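Local coordinates for inner membrane lipoprotein (Salmonella enterica, PDB 4C47) that is required for proper surface expression of the trimeric autotransporter adhesin SadA, as a homotrimeric inner membrane lipoprotein that may take a direct part in its biogenesis, at residues D71-D76 and F83-G88; L112-L115 and P119-N122; N149-S154 and G184-N189. All coordinates share one frame; numbering follows the deposited sequence.

Interaction 1. Residues D71-D76 and F83-G88; sequences DYTELD and FIINNG
T73 and L75 reach from one sheet of the C-terminal beta-sandwich to I84, I85 and F83 on the edge strand of the other, just after the coiled-coil helix gives way to the globular domain. Strands 73-75 and 83-86 run nearly antiparallel, at 159°, but their axes stay 7.6 Å apart, so side chains rather than paired backbones close the gap. The tight, apolar end is a CH-pi contact: L75 CD2 lies over one face of the F83 ring, 3.9 Å from its centroid and offset toward the rim. L181 of strand 180-186 also touches L75. At the other end the contact turns polar and looser. A water donates to T73 OG1 and accepts from N86 N at 3.0 Å, bridging the two strands. Beyond it N86 OD1 takes the G88 N-H in an Asx turn that leads the chain out of the strand. Between the two ends stands the hydroxyl of T73. Chi1 of -57° sets OG1 beside its own backbone N, anti to the carbonyl carbon, where it passes 3.4 Å from I85 CA and donates to I84 O at 2.6 Å, tilted 16° from the carbonyl plane.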
loop_
_atom_site.group_PDB
_atom_site.type_symbol
_atom_site.label_atom_id
_atom_site.label_comp_id
_atom_site.label_asym_id
_atom_site.label_seq_id
_atom_site.Cartn_x
_atom_site.Cartn_y
_atom_site.Cartn_z
ATOM N N ASP A 71 6.199 -5.712 11.081
ATOM C CA ASP A 71 6.008 -7.150 10.943
ATOM C C ASP A 71 7.116 -7.922 11.643
ATOM O O ASP A 71 6.865 -8.925 12.306
ATOM C CB ASP A 71 5.950 -7.553 9.468
ATOM C CG ASP A 71 4.725 -7.012 8.766
ATOM O OD1 ASP A 71 3.607 -7.448 9.114
ATOM O OD2 ASP A 71 4.877 -6.165 7.861
ATOM N N TYR A 72 8.344 -7.445 11.485
ATOM C CA TYR A 72 9.508 -8.109 12.051
ATOM C C TYR A 72 10.666 -7.124 12.111
ATOM O O TYR A 72 10.567 -6.010 11.599
ATOM C CB TYR A 72 9.893 -9.322 11.201
ATOM C CG TYR A 72 9.878 -9.050 9.709
ATOM C CD1 TYR A 72 10.901 -8.333 9.104
ATOM C CD2 TYR A 72 8.840 -9.509 8.905
ATOM C CE1 TYR A 72 10.894 -8.077 7.750
ATOM C CE2 TYR A 72 8.823 -9.259 7.545
ATOM C CZ TYR A 72 9.856 -8.542 6.973
ATOM O OH TYR A 72 9.858 -8.282 5.622
ATOM N N THR A 73 11.763 -7.538 12.735
ATOM C CA THR A 73 12.963 -6.714 12.800
ATOM C C THR A 73 14.128 -7.440 12.132
ATOM O O THR A 73 14.384 -8.613 12.412
ATOM C CB THR A 73 13.320 -6.354 14.256
ATOM O OG1 THR A 73 12.212 -5.681 14.870
ATOM C CG2 THR A 73 14.550 -5.453 14.302
ATOM N N GLU A 74 14.816 -6.748 11.230
ATOM C CA GLU A 74 15.964 -7.322 10.534
ATOM C C GLU A 74 17.251 -6.623 10.957
ATOM O O GLU A 74 17.295 -5.397 11.059
ATOM C CB GLU A 74 15.796 -7.212 9.016
ATOM C CG GLU A 74 14.676 -8.052 8.431
ATOM C CD GLU A 74 14.545 -7.867 6.931
ATOM O OE1 GLU A 74 14.075 -6.791 6.501
ATOM O OE2 GLU A 74 14.917 -8.797 6.185
ATOM N N LEU A 75 18.300 -7.407 11.186
ATOM C CA LEU A 75 19.566 -6.865 11.661
ATOM C C LEU A 75 20.768 -7.719 11.265
ATOM O O LEU A 75 20.636 -8.898 10.928
ATOM C CB LEU A 75 19.526 -6.667 13.181
ATOM C CG LEU A 75 19.122 -7.853 14.061
ATOM C CD1 LEU A 75 20.317 -8.721 14.419
ATOM C CD2 LEU A 75 18.422 -7.374 15.320
ATOM N N ASP A 76 21.941 -7.096 11.293
ATOM C CA ASP A 76 23.207 -7.803 11.198
ATOM C C ASP A 76 23.738 -7.890 12.621
ATOM O O ASP A 76 24.242 -6.906 13.156
ATOM C CB ASP A 76 24.182 -7.028 10.307
ATOM C CG ASP A 76 25.489 -7.774 10.066
ATOM O OD1 ASP A 76 25.767 -8.765 10.774
ATOM O OD2 ASP A 76 26.248 -7.360 9.166
ATOM N N PHE A 83 18.482 -3.276 19.547
ATOM C CA PHE A 83 17.461 -3.382 18.507
ATOM C C PHE A 83 16.056 -3.366 19.117
ATOM O O PHE A 83 15.886 -3.607 20.307
ATOM C CB PHE A 83 17.667 -4.633 17.641
ATOM C CG PHE A 83 17.439 -5.932 18.368
ATOM C CD1 PHE A 83 18.485 -6.570 19.018
ATOM C CD2 PHE A 83 16.185 -6.524 18.385
ATOM C CE1 PHE A 83 18.284 -7.765 19.678
ATOM C CE2 PHE A 83 15.973 -7.723 19.045
ATOM C CZ PHE A 83 17.026 -8.345 19.695
ATOM N N ILE A 84 15.054 -3.079 18.295
ATOM C CA ILE A 84 13.682 -2.991 18.768
ATOM C C ILE A 84 12.764 -3.899 17.957
ATOM O O ILE A 84 12.859 -3.954 16.730
ATOM C CB ILE A 84 13.148 -1.538 18.683
ATOM C CG1 ILE A 84 13.948 -0.603 19.595
ATOM C CG2 ILE A 84 11.673 -1.480 19.043
ATOM C CD1 ILE A 84 13.560 -0.677 21.052
ATOM N N ILE A 85 11.889 -4.621 18.650
ATOM C CA ILE A 85 10.818 -5.365 18.001
ATOM C C ILE A 85 9.472 -4.783 18.421
ATOM O O ILE A 85 9.148 -4.741 19.608
ATOM C CB ILE A 85 10.845 -6.861 18.365
ATOM C CG1 ILE A 85 12.221 -7.464 18.089
ATOM C CG2 ILE A 85 9.768 -7.606 17.595
ATOM C CD1 ILE A 85 12.345 -8.913 18.543
ATOM N N ASN A 86 8.690 -4.335 17.448
ATOM C CA ASN A 86 7.406 -3.698 17.728
ATOM C C ASN A 86 6.400 -4.029 16.634
ATOM O O ASN A 86 6.587 -3.651 15.477
ATOM C CB ASN A 86 7.589 -2.178 17.863
ATOM C CG ASN A 86 6.325 -1.463 18.333
ATOM O OD1 ASN A 86 5.204 -1.851 17.998
ATOM N ND2 ASN A 86 6.508 -0.405 19.108
ATOM N N ASN A 87 5.335 -4.735 17.005
ATOM C CA ASN A 87 4.320 -5.150 16.042
ATOM C C ASN A 87 3.017 -4.365 16.155
ATOM O O ASN A 87 2.006 -4.726 15.549
ATOM C CB ASN A 87 4.044 -6.653 16.154
ATOM C CG ASN A 87 3.543 -7.063 17.533
ATOM O OD1 ASN A 87 3.290 -6.221 18.397
ATOM N ND2 ASN A 87 3.392 -8.367 17.739
ATOM N N GLY A 88 3.040 -3.297 16.943
ATOM C CA GLY A 88 1.859 -2.477 17.130
ATOM C C GLY A 88 1.095 -2.824 18.394
ATOM O O GLY A 88 0.200 -2.090 18.808
HETATM O O HOH W 1 9.521 -4.990 14.611
#

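Interaction 2. Residues L112-L115 and P119-N122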
loop_
_atom_site.group_PDB
_atom_site.type_symbol
_atom_site.label_atom_id
_atom_site.label_comp_id
_atom_site.label_asym_id
_atom_site.label_seq_id
_atom_site.Cartn_x
_atom_site.Cartn_y
_atom_site.Cartn_z
ATOM N N LEU A 112 16.457 -9.317 26.606
ATOM C CA LEU A 112 15.232 -8.729 26.093
ATOM C C LEU A 112 14.561 -7.967 27.225
ATOM O O LEU A 112 14.686 -8.343 28.394
ATOM C CB LEU A 112 14.291 -9.813 25.565
ATOM C CG LEU A 112 14.701 -10.567 24.298
ATOM C CD1 LEU A 112 13.692 -11.660 23.977
ATOM C CD2 LEU A 112 14.840 -9.613 23.122
ATOM N N VAL A 113 13.857 -6.895 26.881
ATOM C CA VAL A 113 13.119 -6.130 27.875
ATOM C C VAL A 113 11.755 -5.682 27.342
ATOM O O VAL A 113 11.631 -5.213 26.199
ATOM C CB VAL A 113 13.929 -4.912 28.390
ATOM C CG1 VAL A 113 14.210 -3.921 27.269
ATOM C CG2 VAL A 113 13.199 -4.240 29.539
ATOM N N ASN A 114 10.734 -5.870 28.175
ATOM C CA ASN A 114 9.372 -5.454 27.869
ATOM C C ASN A 114 9.232 -3.944 28.016
ATOM O O ASN A 114 9.467 -3.393 29.091
ATOM C CB ASN A 114 8.394 -6.194 28.787
ATOM C CG ASN A 114 6.955 -5.744 28.609
ATOM O OD1 ASN A 114 6.593 -5.135 27.604
ATOM N ND2 ASN A 114 6.121 -6.052 29.597
ATOM N N LEU A 115 8.854 -3.279 26.928
ATOM C CA LEU A 115 8.764 -1.823 26.906
ATOM C C LEU A 115 7.452 -1.325 27.497
ATOM O O LEU A 115 7.316 -0.144 27.810
ATOM C CB LEU A 115 8.916 -1.304 25.476
ATOM C CG LEU A 115 10.250 -1.601 24.792
ATOM C CD1 LEU A 115 10.309 -0.962 23.403
ATOM C CD2 LEU A 115 11.405 -1.129 25.667
ATOM N N PRO A 119 3.285 -6.884 32.537
ATOM C CA PRO A 119 4.058 -8.075 32.171
ATOM C C PRO A 119 3.489 -8.759 30.932
ATOM O O PRO A 119 2.283 -8.701 30.697
ATOM C CB PRO A 119 3.883 -8.994 33.384
ATOM C CG PRO A 119 3.509 -8.094 34.510
ATOM C CD PRO A 119 2.727 -6.977 33.898
ATOM N N VAL A 120 4.358 -9.388 30.151
ATOM C CA VAL A 120 3.929 -10.259 29.065
ATOM C C VAL A 120 4.604 -11.618 29.232
ATOM O O VAL A 120 5.773 -11.696 29.613
ATOM C CB VAL A 120 4.240 -9.660 27.670
ATOM C CG1 VAL A 120 3.464 -8.371 27.460
ATOM C CG2 VAL A 120 5.730 -9.409 27.501
ATOM N N SER A 121 3.865 -12.688 28.961
ATOM C CA SER A 121 4.392 -14.033 29.146
ATOM C C SER A 121 4.062 -14.926 27.964
ATOM O O SER A 121 3.169 -14.619 27.175
ATOM C CB SER A 121 3.840 -14.653 30.431
ATOM O OG SER A 121 4.201 -13.883 31.563
ATOM N N ASN A 122 4.792 -16.033 27.856
ATOM C CA ASN A 122 4.567 -17.033 26.818
ATOM C C ASN A 122 4.656 -16.469 25.405
ATOM O O ASN A 122 3.825 -16.774 24.548
ATOM C CB ASN A 122 3.230 -17.747 27.034
ATOM C CG ASN A 122 3.096 -18.312 28.435
ATOM O OD1 ASN A 122 4.094 -18.549 29.115
ATOM N ND2 ASN A 122 1.860 -18.528 28.874
#
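This is a small, buried van der Waals contact at the end of strand 105-114, where the chain leaves one sheet of the beta-sandwich, loops round through residues 115-119 and comes back as the short strand 120-121. A single side chain, N114, meets the returning segment. Its CG is anti to the backbone N (chi1 176°), which carries the amide across the loop toward P119 and V120. ND2 comes within 3.9 Å of P119 CA and 3.8 Å of V120 N, neither of them an acceptor for its hydrogens. The methyl CG2 of V120 sits beside the amide, 4.0 Å from N114 CG, and CG1 is 4.1 Å from ND2, so the two branches of the valine line the flank of the polar group. The polar partners of the amide belong to the loop and its neighbourhood: ND2 donates to I118 O and, weakly, to L158 O, while OD1 accepts from L116 N. Alongside, the backbone of V120 pairs with L158, and N114 O is bonded to S117 OG of the third subunit, which places the loop at a trimer contact. The asparagine amide thus spends both its ends on main-chain atoms. Buried against apolar neighbours, it is satisfied by the loop it spans, and those bonds fix how the amide is turned against V120.

Interaction 3. Residues N149-S154 and G184-N189; sequences NTKMDS and GIDMEN
K151 and D186 meet through their charged ends, on two strands of the same antiparallel sheet of the beta-sandwich that are not direct neighbours. Strand 124-130 runs between 148-153 and 180-186 and is hydrogen-bonded to both: T150 pairs with M127, M152 with F125, G184 with N126 and D186 with A124. The nearest CA atoms, those of K151 and D186, are accordingly 8.7 Å apart, and the contact is a bridge over the intervening strand.

The ionic part is one salt bridge, K151 NZ to D186 OD2 at 3.2 Å. The lysine starts out extended, CG anti to the backbone N, then folds at chi3 and chi4 (-58° and -62°), so that its end swings in toward the aspartate. NZ approaches OD2 on the anti side of the carboxylate, 22° out of its plane. The same ammonium also donates to N126 OD1, a side chain of the strand being crossed.

Within its own segment, D186 OD1 accepts from E188 N at 3.1 Å, met nearly along its C-O axis. This is an Asx turn, formed where strand 180-186 ends and the chain bends away.

The carboxylate therefore divides its work: one oxygen holds the turn, the other the lysine. The turn's bond to OD1 probably limits rotation of the carboxylate and so helps to hold OD2 toward K151. Because K151 is exposed and the pair lies at the surface, the attraction is probably softened by solvent, and the bridge joins these strands at their side-chain ends rather than through a buried core.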
loop_
_atom_site.group_PDB
_atom_site.type_symbol
_atom_site.label_atom_id
_atom_site.label_comp_id
_atom_site.label_asym_id
_atom_site.label_seq_id
_atom_site.Cartn_x
_atom_site.Cartn_y
_atom_site.Cartn_z
ATOM N N ASN A 149 15.453 -21.289 9.413
ATOM C CA ASN A 149 14.343 -20.754 10.193
ATOM C C ASN A 149 13.889 -21.678 11.317
ATOM O O ASN A 149 14.049 -22.897 11.233
ATOM C CB ASN A 149 13.156 -20.421 9.283
ATOM C CG ASN A 149 11.998 -21.386 9.456
ATOM O OD1 ASN A 149 12.005 -22.488 8.906
ATOM N ND2 ASN A 149 10.994 -20.975 10.224
ATOM N N THR A 150 13.322 -21.085 12.365
ATOM C CA THR A 150 12.748 -21.847 13.469
ATOM C C THR A 150 11.855 -20.973 14.345
ATOM O O THR A 150 11.941 -19.743 14.308
ATOM C CB THR A 150 13.836 -22.492 14.357
ATOM O OG1 THR A 150 13.255 -23.530 15.156
ATOM C CG2 THR A 150 14.479 -21.451 15.264
ATOM N N LYS A 151 10.991 -21.614 15.126
ATOM C CA LYS A 151 10.157 -20.899 16.082
ATOM C C LYS A 151 10.608 -21.223 17.499
ATOM O O LYS A 151 10.572 -22.378 17.921
ATOM C CB LYS A 151 8.682 -21.272 15.914
ATOM C CG LYS A 151 7.736 -20.401 16.732
ATOM C CD LYS A 151 6.402 -21.088 16.975
ATOM C CE LYS A 151 5.721 -21.459 15.670
ATOM N NZ LYS A 151 5.401 -20.256 14.854
ATOM N N MET A 152 11.041 -20.201 18.227
ATOM C CA MET A 152 11.448 -20.376 19.612
ATOM C C MET A 152 10.274 -20.167 20.556
ATOM O O MET A 152 9.812 -19.040 20.750
ATOM C CB MET A 152 12.577 -19.416 19.980
ATOM C CG MET A 152 13.056 -19.575 21.412
ATOM S SD MET A 152 14.226 -18.307 21.925
ATOM C CE MET A 152 14.559 -18.828 23.607
ATOM N N ASP A 153 9.788 -21.263 21.128
ATOM C CA ASP A 153 8.775 -21.205 22.171
ATOM C C ASP A 153 9.447 -20.894 23.500
ATOM O O ASP A 153 10.367 -21.598 23.919
ATOM C CB ASP A 153 8.024 -22.535 22.268
ATOM C CG ASP A 153 6.956 -22.680 21.202
ATOM O OD1 ASP A 153 6.276 -21.674 20.899
ATOM O OD2 ASP A 153 6.795 -23.799 20.667
ATOM N N SER A 154 8.993 -19.835 24.159
ATOM C CA SER A 154 9.546 -19.470 25.455
ATOM C C SER A 154 8.442 -19.296 26.487
ATOM O O SER A 154 7.395 -18.714 26.203
ATOM C CB SER A 154 10.373 -18.186 25.352
ATOM O OG SER A 154 9.566 -17.039 25.533
ATOM N N GLY A 184 10.709 -11.966 14.625
ATOM C CA GLY A 184 9.361 -11.462 14.802
ATOM C C GLY A 184 8.631 -12.106 15.968
ATOM O O GLY A 184 9.076 -13.115 16.519
ATOM N N ILE A 185 7.498 -11.520 16.336
ATOM C CA ILE A 185 6.716 -11.989 17.475
ATOM C C ILE A 185 5.488 -12.799 17.062
ATOM O O ILE A 185 4.653 -12.329 16.288
ATOM C CB ILE A 185 6.233 -10.806 18.341
ATOM C CG1 ILE A 185 7.420 -10.035 18.910
ATOM C CG2 ILE A 185 5.344 -11.301 19.470
ATOM C CD1 ILE A 185 8.266 -10.850 19.845
ATOM N N ASP A 186 5.380 -14.014 17.587
ATOM C CA ASP A 186 4.156 -14.793 17.459
ATOM C C ASP A 186 3.290 -14.522 18.685
ATOM O O ASP A 186 3.759 -14.621 19.821
ATOM C CB ASP A 186 4.465 -16.285 17.326
ATOM C CG ASP A 186 3.291 -17.080 16.778
ATOM O OD1 ASP A 186 2.149 -16.858 17.233
ATOM O OD2 ASP A 186 3.512 -17.924 15.884
ATOM N N MET A 187 2.027 -14.182 18.445
ATOM C CA MET A 187 1.153 -13.661 19.491
ATOM C C MET A 187 0.048 -14.623 19.906
ATOM O O MET A 187 -0.849 -14.251 20.662
ATOM C CB MET A 187 0.529 -12.345 19.027
ATOM C CG MET A 187 1.542 -11.256 18.748
ATOM S SD MET A 187 1.699 -10.132 20.142
ATOM C CE MET A 187 0.123 -9.297 20.057
ATOM N N GLU A 188 0.121 -15.858 19.418
ATOM C CA GLU A 188 -0.929 -16.850 19.640
ATOM C C GLU A 188 -1.238 -17.117 21.116
ATOM O O GLU A 188 -2.394 -17.046 21.532
ATOM C CB GLU A 188 -0.583 -18.162 18.931
ATOM N N ASN A 189 -0.209 -17.414 21.902
ATOM C CA ASN A 189 -0.402 -17.784 23.303
ATOM C C ASN A 189 0.098 -16.739 24.299
ATOM O O ASN A 189 0.425 -17.064 25.441
ATOM C CB ASN A 189 0.260 -19.133 23.588
ATOM C CG ASN A 189 -0.271 -20.240 22.701
ATOM O OD1 ASN A 189 -1.460 -20.277 22.383
ATOM N ND2 ASN A 189 0.609 -21.144 22.290
#

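The three contacts follow one another along the chain and all lie in the globular C-terminal domain. Interactions 1 and 3 have centres about 13 Å apart and share a sheet, since strands 73-75 and 180-186 are neighbours in it; I85 CG2 packs 3.6 Å from I185 CG1, and N87 ND2 lies 3.4 Å from M187 SD. Interaction 2 is reached across the other sheet, its centre about 15 Å from that of interaction 1, with I84 CD1 4.0 Å from L115 CD1. Interactions 2 and 3 meet where N122 CB comes 3.3 Å from N189 O. Both interaction 1 and interaction 2 also touch the third subunit, whereas interaction 3 touches no other chain of the trimer.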